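Uncharacterized protein XCC1541 (Xanthomonas campestris pv. campestris, PDB 2QJW) is of unknown function but belongs to the alpha/beta hydrolase superfamily and probably acts as a serine hydrolase. Local coordinates at residues S81-L93 and M109-P121. Sequence-based numbering, arbitrary orientation. Where two conformers were deposited one is given.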
loop_
_atom_site.group_PDB
_atom_site.type_symbol
_atom_site.label_atom_id
_atom_site.label_comp_id
_atom_site.label_asym_id
_atom_site.label_seq_id
_atom_site.Cartn_x
_atom_site.Cartn_y
_atom_site.Cartn_z
ATOM N N SER A 81 -10.862 2.310 12.425
ATOM C CA SER A 81 -9.627 1.780 12.993
ATOM C C SER A 81 -9.978 0.656 13.971
ATOM O O SER A 81 -10.848 0.861 14.802
ATOM C CB SER A 81 -8.856 2.855 13.721
ATOM O OG SER A 81 -7.676 2.296 14.264
ATOM N N SER A 82 -9.314 -0.499 13.838
ATOM C CA SER A 82 -9.429 -1.632 14.802
ATOM C C SER A 82 -10.910 -2.003 15.017
ATOM O O SER A 82 -11.570 -2.391 14.056
ATOM C CB SER A 82 -8.632 -1.296 16.073
ATOM O OG SER A 82 -8.461 -2.548 16.769
ATOM N N LEU A 83 -11.437 -1.912 16.250
ATOM C CA LEU A 83 -12.843 -2.261 16.464
ATOM C C LEU A 83 -13.758 -1.488 15.510
ATOM O O LEU A 83 -14.765 -2.012 15.055
ATOM C CB LEU A 83 -13.243 -2.017 17.900
ATOM C CG LEU A 83 -14.656 -2.464 18.300
ATOM C CD1 LEU A 83 -14.934 -3.912 17.972
ATOM C CD2 LEU A 83 -14.879 -2.163 19.795
ATOM N N GLY A 84 -13.365 -0.239 15.230
ATOM C CA GLY A 84 -14.111 0.595 14.274
ATOM C C GLY A 84 -14.102 0.020 12.896
ATOM O O GLY A 84 -15.096 0.128 12.164
ATOM N N SER A 85 -12.977 -0.603 12.498
ATOM C CA SER A 85 -12.941 -1.288 11.223
ATOM C C SER A 85 -13.842 -2.510 11.174
ATOM O O SER A 85 -14.474 -2.757 10.157
ATOM C CB SER A 85 -11.511 -1.706 10.857
ATOM O OG SER A 85 -10.739 -0.571 10.598
ATOM N N TYR A 86 -13.830 -3.262 12.271
ATOM C CA TYR A 86 -14.654 -4.442 12.366
ATOM C C TYR A 86 -16.109 -4.030 12.161
ATOM O O TYR A 86 -16.791 -4.622 11.346
ATOM C CB TYR A 86 -14.492 -5.075 13.715
ATOM C CG TYR A 86 -15.425 -6.223 13.906
ATOM C CD1 TYR A 86 -15.176 -7.467 13.345
ATOM C CD2 TYR A 86 -16.583 -6.058 14.633
ATOM C CE1 TYR A 86 -16.047 -8.572 13.515
ATOM C CE2 TYR A 86 -17.495 -7.142 14.815
ATOM C CZ TYR A 86 -17.227 -8.392 14.261
ATOM O OH TYR A 86 -18.117 -9.400 14.455
ATOM N N ILE A 87 -16.576 -3.001 12.845
ATOM C CA ILE A 87 -18.017 -2.705 12.678
ATOM C C ILE A 87 -18.344 -2.071 11.309
ATOM O O ILE A 87 -19.414 -2.290 10.751
ATOM C CB ILE A 87 -18.594 -1.871 13.840
ATOM C CG1 ILE A 87 -17.937 -0.504 13.980
ATOM C CG2 ILE A 87 -18.505 -2.687 15.140
ATOM C CD1 ILE A 87 -18.702 0.437 14.916
ATOM N N ALA A 88 -17.398 -1.323 10.732
ATOM C CA ALA A 88 -17.600 -0.751 9.405
ATOM C C ALA A 88 -17.778 -1.864 8.419
ATOM O O ALA A 88 -18.668 -1.879 7.587
ATOM C CB ALA A 88 -16.406 0.180 9.042
ATOM N N ALA A 89 -16.906 -2.867 8.490
ATOM C CA ALA A 89 -17.008 -3.996 7.606
ATOM C C ALA A 89 -18.322 -4.763 7.764
ATOM O O ALA A 89 -18.986 -5.022 6.793
ATOM C CB ALA A 89 -15.767 -4.916 7.798
ATOM N N GLN A 90 -18.717 -5.041 8.973
ATOM C CA GLN A 90 -19.957 -5.786 9.209
ATOM C C GLN A 90 -21.178 -4.974 8.702
ATOM O O GLN A 90 -22.060 -5.552 8.053
ATOM C CB GLN A 90 -20.142 -6.176 10.682
ATOM C CG GLN A 90 -19.068 -7.066 11.240
ATOM C CD GLN A 90 -19.023 -8.441 10.590
ATOM O OE1 GLN A 90 -19.955 -8.884 9.931
ATOM N NE2 GLN A 90 -17.935 -9.120 10.788
ATOM N N VAL A 91 -21.151 -3.660 8.935
ATOM C CA VAL A 91 -22.261 -2.808 8.519
ATOM C C VAL A 91 -22.357 -2.734 7.018
ATOM O O VAL A 91 -23.463 -2.629 6.486
ATOM C CB VAL A 91 -22.195 -1.410 9.208
ATOM C CG1 VAL A 91 -23.158 -0.371 8.540
ATOM C CG2 VAL A 91 -22.481 -1.611 10.701
ATOM N N SER A 92 -21.237 -2.846 6.272
ATOM C CA SER A 92 -21.319 -2.808 4.822
ATOM C C SER A 92 -22.169 -3.950 4.234
ATOM O O SER A 92 -22.622 -3.828 3.115
ATOM C CB SER A 92 -19.934 -2.856 4.161
ATOM O OG SER A 92 -19.297 -4.117 4.300
ATOM N N LEU A 93 -22.312 -5.027 5.003
ATOM C CA LEU A 93 -23.098 -6.220 4.691
ATOM C C LEU A 93 -24.596 -5.947 4.796
ATOM O O LEU A 93 -25.381 -6.727 4.229
ATOM C CB LEU A 93 -22.764 -7.365 5.640
ATOM C CG LEU A 93 -21.313 -7.910 5.857
ATOM C CD1 LEU A 93 -21.201 -8.804 7.108
ATOM C CD2 LEU A 93 -20.896 -8.638 4.662
HETATM N N MSE A 109 -13.336 -11.971 16.447
HETATM C CA MSE A 109 -14.019 -11.168 17.452
HETATM C C MSE A 109 -14.707 -12.097 18.453
HETATM O O MSE A 109 -15.922 -12.048 18.590
HETATM C CB MSE A 109 -15.004 -10.222 16.742
HETATM C CG MSE A 109 -15.733 -9.148 17.602
HETATM SE SE MSE A 109 -14.614 -7.888 18.475
HETATM C CE MSE A 109 -13.698 -7.109 16.968
ATOM N N GLY A 110 -13.908 -12.984 19.058
ATOM C CA GLY A 110 -14.364 -13.913 20.093
ATOM C C GLY A 110 -15.600 -14.649 19.642
ATOM O O GLY A 110 -15.620 -15.248 18.558
ATOM N N PRO A 111 -16.680 -14.576 20.434
ATOM C CA PRO A 111 -17.909 -15.241 20.026
ATOM C C PRO A 111 -18.717 -14.513 18.950
ATOM O O PRO A 111 -19.682 -15.061 18.461
ATOM C CB PRO A 111 -18.717 -15.274 21.336
ATOM C CG PRO A 111 -18.282 -14.052 22.013
ATOM C CD PRO A 111 -16.845 -13.896 21.734
ATOM N N LEU A 112 -18.301 -13.308 18.533
ATOM C CA LEU A 112 -19.011 -12.600 17.471
ATOM C C LEU A 112 -18.520 -13.069 16.076
ATOM O O LEU A 112 -17.474 -13.734 15.963
ATOM C CB LEU A 112 -18.878 -11.065 17.590
ATOM C CG LEU A 112 -19.726 -10.415 18.710
ATOM C CD1 LEU A 112 -19.603 -8.903 18.753
ATOM C CD2 LEU A 112 -21.217 -10.801 18.546
ATOM N N PRO A 113 -19.306 -12.788 15.035
ATOM C CA PRO A 113 -18.891 -13.217 13.707
ATOM C C PRO A 113 -17.499 -12.720 13.278
ATOM O O PRO A 113 -17.060 -11.623 13.676
ATOM C CB PRO A 113 -19.962 -12.623 12.798
ATOM C CG PRO A 113 -21.155 -12.452 13.675
ATOM C CD PRO A 113 -20.636 -12.150 15.018
ATOM N N ALA A 114 -16.808 -13.577 12.550
ATOM C CA ALA A 114 -15.534 -13.239 11.945
ATOM C C ALA A 114 -15.740 -12.063 10.993
ATOM O O ALA A 114 -16.848 -11.773 10.507
ATOM C CB ALA A 114 -15.001 -14.419 11.188
ATOM N N LEU A 115 -14.649 -11.350 10.793
ATOM C CA LEU A 115 -14.663 -10.205 9.903
ATOM C C LEU A 115 -15.146 -10.607 8.543
ATOM O O LEU A 115 -14.694 -11.582 7.990
ATOM C CB LEU A 115 -13.260 -9.666 9.753
ATOM C CG LEU A 115 -13.035 -8.343 8.971
ATOM C CD1 LEU A 115 -13.633 -7.102 9.688
ATOM C CD2 LEU A 115 -11.584 -8.187 8.658
ATOM N N ASP A 116 -16.078 -9.808 7.987
ATOM C CA ASP A 116 -16.570 -9.969 6.619
ATOM C C ASP A 116 -16.975 -8.591 6.143
ATOM O O ASP A 116 -17.134 -7.688 6.928
ATOM C CB ASP A 116 -17.710 -10.983 6.560
ATOM C CG ASP A 116 -17.996 -11.502 5.175
ATOM O OD1 ASP A 116 -17.181 -11.369 4.282
ATOM O OD2 ASP A 116 -19.047 -12.157 5.045
ATOM N N ALA A 117 -17.198 -8.477 4.842
ATOM C CA ALA A 117 -17.482 -7.220 4.207
ATOM C C ALA A 117 -18.226 -7.438 2.886
ATOM O O ALA A 117 -18.100 -8.475 2.255
ATOM C CB ALA A 117 -16.182 -6.445 3.966
ATOM N N ALA A 118 -18.930 -6.398 2.457
ATOM C CA ALA A 118 -19.573 -6.385 1.153
ATOM C C ALA A 118 -18.507 -6.460 0.079
ATOM O O ALA A 118 -17.349 -6.042 0.263
ATOM C CB ALA A 118 -20.329 -5.087 1.012
ATOM N N ALA A 119 -18.922 -6.901 -1.091
ATOM C CA ALA A 119 -18.059 -7.067 -2.253
ATOM C C ALA A 119 -17.906 -5.768 -3.025
ATOM O O ALA A 119 -18.189 -5.685 -4.206
ATOM C CB ALA A 119 -18.597 -8.193 -3.128
ATOM N N VAL A 120 -17.401 -4.749 -2.350
ATOM C CA VAL A 120 -17.155 -3.420 -2.832
ATOM C C VAL A 120 -15.649 -3.091 -2.693
ATOM O O VAL A 120 -14.915 -3.882 -2.109
ATOM C CB VAL A 120 -18.008 -2.424 -2.054
ATOM C CG1 VAL A 120 -19.512 -2.818 -2.204
ATOM C CG2 VAL A 120 -17.644 -2.328 -0.566
ATOM N N PRO A 121 -15.187 -1.965 -3.241
ATOM C CA PRO A 121 -13.743 -1.640 -3.052
ATOM C C PRO A 121 -13.366 -1.582 -1.566
ATOM O O PRO A 121 -14.079 -0.956 -0.770
ATOM C CB PRO A 121 -13.612 -0.323 -3.704
ATOM C CG PRO A 121 -14.752 -0.295 -4.742
ATOM C CD PRO A 121 -15.872 -0.995 -4.114
#
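The Tyr86 ring lies under the methyl end of selenomethionine Met109, whose CE, in the conformer described here, sits over one face, 3.9 Å from the ring centroid, in a CH-pi contact; SE stands farther above the same face, a Met-aromatic pairing. Tyr86 belongs to helix 83-92, which in this alpha/beta hydrolase fold follows what appears to be the nucleophile elbow, with Ser82 as the probable nucleophile. The loop leading into strand 122-127 runs along that helix and illustrates how an irregular segment can be fastened to a regular one: three side chains each take up a backbone group. A chi1 of 174° swings the Tyr86 ring out beside its own carbonyl carbon and over to the loop, where OH donates to Pro113 O at 2.6 Å, the acceptor lying in the plane of the ring. Gln90 lays CG against the opposite ring face, and its chain, bent at chi2, brings NE2 to Ala114 O at 2.9 Å; Ala114 O lies close to the plane of the Gln90 amide, yet NE2 stands well above the carbonyl plane. Just past Ala114, Leu115 CD1 packs 3.6 Å from Ala89 CB, while the Leu115 backbone O is taken by Trp141. Leu93 CD2 rests against the Ala117 backbone, and neighbouring Asp116 turns its carboxylate to a salt bridge with Arg145. At the far end Ser92 OG works both ways: it donates to Ala89 O, 2.7 Å away on an in-plane lone pair, and accepts a hydrogen bond from Ala118 N at 3.0 Å along a nearly straight N-H...O line of 175°.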